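Local coordinates for spike protein P5 (Enterobacteria phage PRD1, PDB 1YQ5) that forms, as a homotrimer together with P31 and P2, the spike complexes at the five-fold vertices of the capsid and is essential for viral infectivity, at residues I63-K68 with I136-A141. Residues are numbered along the deposited sequence; the frame is centred on the assembly and turned at random.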
ATOM      1  N   ILE A  63      -2.473  -6.530  -4.234  1.00 13.39           N
ATOM      2  CA  ILE A  63      -1.261  -6.577  -5.032  1.00 12.10           C
ATOM      3  C   ILE A  63      -0.153  -5.679  -4.498  1.00 13.55           C
ATOM      4  O   ILE A  63      -0.405  -4.550  -4.064  1.00 14.84           O
ATOM      5  CB  ILE A  63      -1.580  -6.142  -6.471  1.00 12.54           C
ATOM      6  CG1 ILE A  63      -2.659  -7.059  -7.053  1.00 13.55           C
ATOM      7  CG2 ILE A  63      -0.323  -6.145  -7.319  1.00 12.76           C
ATOM      8  CD1 ILE A  63      -3.383  -6.465  -8.242  1.00 13.93           C
ATOM      9  N   THR A  64       1.073  -6.186  -4.543  1.00 12.82           N
ATOM     10  CA  THR A  64       2.231  -5.426  -4.102  1.00 12.31           C
ATOM     11  C   THR A  64       3.416  -5.683  -5.016  1.00 13.03           C
ATOM     12  O   THR A  64       3.682  -6.819  -5.403  1.00 14.38           O
ATOM     13  CB  THR A  64       2.675  -5.800  -2.665  1.00 12.19           C
ATOM     14  OG1 THR A  64       1.686  -5.369  -1.722  1.00 12.11           O
ATOM     15  CG2 THR A  64       4.015  -5.133  -2.328  1.00 13.52           C
HETATM   16  N   MSE A  65       4.105  -4.614  -5.383  1.00 11.95           N
HETATM   17  CA  MSE A  65       5.303  -4.729  -6.188  1.00 11.92           C
HETATM   18  C   MSE A  65       6.321  -3.807  -5.557  1.00 11.55           C
HETATM   19  O   MSE A  65       6.048  -2.624  -5.340  1.00 11.41           O
HETATM   20  CB  MSE A  65       5.073  -4.317  -7.640  1.00 12.25           C
HETATM   21  CG  MSE A  65       6.391  -4.269  -8.408  1.00 14.52           C
HETATM   22 SE   MSE A  65       6.227  -4.033 -10.311  1.00 23.58          SE
HETATM   23  CE  MSE A  65       5.221  -2.351 -10.272  1.00 13.73           C
ATOM     24  N   THR A  66       7.487  -4.358  -5.244  1.00 11.40           N
ATOM     25  CA  THR A  66       8.555  -3.591  -4.627  1.00 11.68           C
ATOM     26  C   THR A  66       9.849  -3.742  -5.408  1.00 13.07           C
ATOM     27  O   THR A  66      10.032  -4.706  -6.150  1.00 12.30           O
ATOM     28  CB  THR A  66       8.821  -4.066  -3.188  1.00 12.45           C
ATOM     29  OG1 THR A  66       9.111  -5.470  -3.200  1.00 10.27           O
ATOM     30  CG2 THR A  66       7.611  -3.807  -2.307  1.00 10.58           C
ATOM     31  N   VAL A  67      10.746  -2.781  -5.234  1.00 12.57           N
ATOM     32  CA  VAL A  67      12.032  -2.832  -5.902  1.00 11.91           C
ATOM     33  C   VAL A  67      13.123  -2.189  -5.069  1.00 12.41           C
ATOM     34  O   VAL A  67      12.896  -1.193  -4.380  1.00 12.24           O
ATOM     35  CB  VAL A  67      12.013  -2.113  -7.279  1.00 10.81           C
ATOM     36  CG1 VAL A  67      11.659  -0.643  -7.103  1.00 10.68           C
ATOM     37  CG2 VAL A  67      13.378  -2.236  -7.945  1.00 13.09           C
ATOM     38  N   LYS A  68      14.299  -2.803  -5.128  1.00 11.31           N
ATOM     39  CA  LYS A  68      15.498  -2.304  -4.480  1.00 12.19           C
ATOM     40  C   LYS A  68      16.569  -2.431  -5.562  1.00 12.93           C
ATOM     41  O   LYS A  68      16.698  -3.478  -6.197  1.00 12.96           O
ATOM     42  CB  LYS A  68      15.911  -3.158  -3.270  1.00 11.21           C
ATOM     43  CG  LYS A  68      15.081  -2.979  -2.001  1.00 11.85           C
ATOM     44  CD  LYS A  68      14.946  -1.515  -1.588  1.00 11.95           C
ATOM     45  CE  LYS A  68      16.289  -0.784  -1.491  1.00 12.61           C
ATOM     46  NZ  LYS A  68      17.218  -1.326  -0.453  1.00  9.12           N
ATOM     47  N   ILE A 136      13.207  -7.299  -7.561  1.00 13.25           N
ATOM     48  CA  ILE A 136      11.810  -6.925  -7.625  1.00 13.06           C
ATOM     49  C   ILE A 136      10.954  -8.072  -7.116  1.00 13.69           C
ATOM     50  O   ILE A 136      11.155  -9.231  -7.493  1.00 13.27           O
ATOM     51  CB  ILE A 136      11.399  -6.585  -9.079  1.00 11.99           C
ATOM     52  CG1 ILE A 136      12.197  -5.371  -9.564  1.00 12.27           C
ATOM     53  CG2 ILE A 136       9.896  -6.313  -9.159  1.00 11.01           C
ATOM     54  CD1 ILE A 136      11.956  -5.021 -11.021  1.00 13.59           C
ATOM     55  N   ASN A 137      10.020  -7.746  -6.234  1.00 12.75           N
ATOM     56  CA  ASN A 137       9.109  -8.739  -5.693  1.00 12.71           C
ATOM     57  C   ASN A 137       7.701  -8.326  -6.076  1.00 13.01           C
ATOM     58  O   ASN A 137       7.318  -7.165  -5.916  1.00 13.20           O
ATOM     59  CB  ASN A 137       9.239  -8.819  -4.173  1.00 13.27           C
ATOM     60  CG  ASN A 137      10.488  -9.563  -3.740  1.00 15.46           C
ATOM     61  OD1 ASN A 137      10.539 -10.797  -3.784  1.00 16.11           O
ATOM     62  ND2 ASN A 137      11.501  -8.819  -3.333  1.00 14.16           N
ATOM     63  N   ILE A 138       6.945  -9.282  -6.602  1.00 12.96           N
ATOM     64  CA  ILE A 138       5.571  -9.040  -7.013  1.00 12.78           C
ATOM     65  C   ILE A 138       4.698 -10.118  -6.387  1.00 12.55           C
ATOM     66  O   ILE A 138       4.943 -11.308  -6.574  1.00 13.74           O
ATOM     67  CB  ILE A 138       5.437  -9.095  -8.548  1.00 12.58           C
ATOM     68  CG1 ILE A 138       6.237  -7.947  -9.174  1.00 13.34           C
ATOM     69  CG2 ILE A 138       3.972  -9.029  -8.946  1.00 12.57           C
ATOM     70  CD1 ILE A 138       6.351  -8.019 -10.690  1.00 12.97           C
ATOM     71  N   THR A 139       3.694  -9.694  -5.631  1.00 11.97           N
ATOM     72  CA  THR A 139       2.797 -10.628  -4.969  1.00 13.36           C
ATOM     73  C   THR A 139       1.344 -10.222  -5.171  1.00 14.35           C
ATOM     74  O   THR A 139       0.984  -9.056  -5.007  1.00 14.89           O
ATOM     75  CB  THR A 139       3.081 -10.692  -3.454  1.00 13.82           C
ATOM     76  OG1 THR A 139       4.417 -11.162  -3.240  1.00 15.65           O
ATOM     77  CG2 THR A 139       2.099 -11.625  -2.762  1.00 14.49           C
ATOM     78  N   ALA A 140       0.516 -11.190  -5.539  1.00 14.30           N
ATOM     79  CA  ALA A 140      -0.899 -10.940  -5.739  1.00 14.55           C
ATOM     80  C   ALA A 140      -1.688 -12.044  -5.051  1.00 15.03           C
ATOM     81  O   ALA A 140      -1.310 -13.215  -5.102  1.00 15.63           O
ATOM     82  CB  ALA A 140      -1.227 -10.906  -7.223  1.00 14.87           C
ATOM     83  N   ALA A 141      -2.775 -11.663  -4.393  1.00 13.38           N
ATOM     84  CA  ALA A 141      -3.618 -12.625  -3.702  1.00 12.22           C
ATOM     85  C   ALA A 141      -5.080 -12.249  -3.869  1.00 13.22           C
ATOM     86  O   ALA A 141      -5.449 -11.083  -3.740  1.00 12.15           O
ATOM     87  CB  ALA A 141      -3.260 -12.675  -2.217  1.00 10.85           C
TER
HETATM   88  O   HOH W   1      11.832  -6.034  -3.917  1.00 12.90           O
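Met-65 and Ile-138 form the middle pair on the tight, apolar face of this antiparallel strand pair: their side chains run side by side in the same direction, CG of Met-65 lying 3.8 Å from CG1 of Ile-138. With CG anti to the backbone N (chi1 172°), the selenomethionine runs alongside Ile-138 and brings SE to 4.0 Å from its CD1. On the same face, Val-67 lays CG2 against CG1 of Ile-136 at 3.7 Å, while Ile-63 reaches CB of Ala-140 through CG1, at 4.1 Å. The backbones are laced by two hydrogen-bonded pairs, Thr-64 with Thr-139 and Thr-66 with Asn-137; N of Thr-66 meets O of Asn-137 at 2.9 Å. Across the other face side chains meet less. OG1 of Thr-66 rests 3.5 Å from CB of Asn-137, and at this solvent end a water accepts from ND2 of the partly exposed Asn-137 and hydrogen-bonds OG1 of Thr-66. The subunit interface covers the rest: OG1 of Thr-64 hydrogen-bonds to Ser-104 and to N of Leu-106 of a second subunit, OG1 of Thr-139 to Ser-8. In this C-terminal domain of P5, a jelly roll, the apolar face meets Phe-122 and Leu-124 of strand 119-126 in the opposing sheet; 135-142 is the middle strand of its own sheet, beside 5-11, and 59-68 separates it from edge strand 100-109.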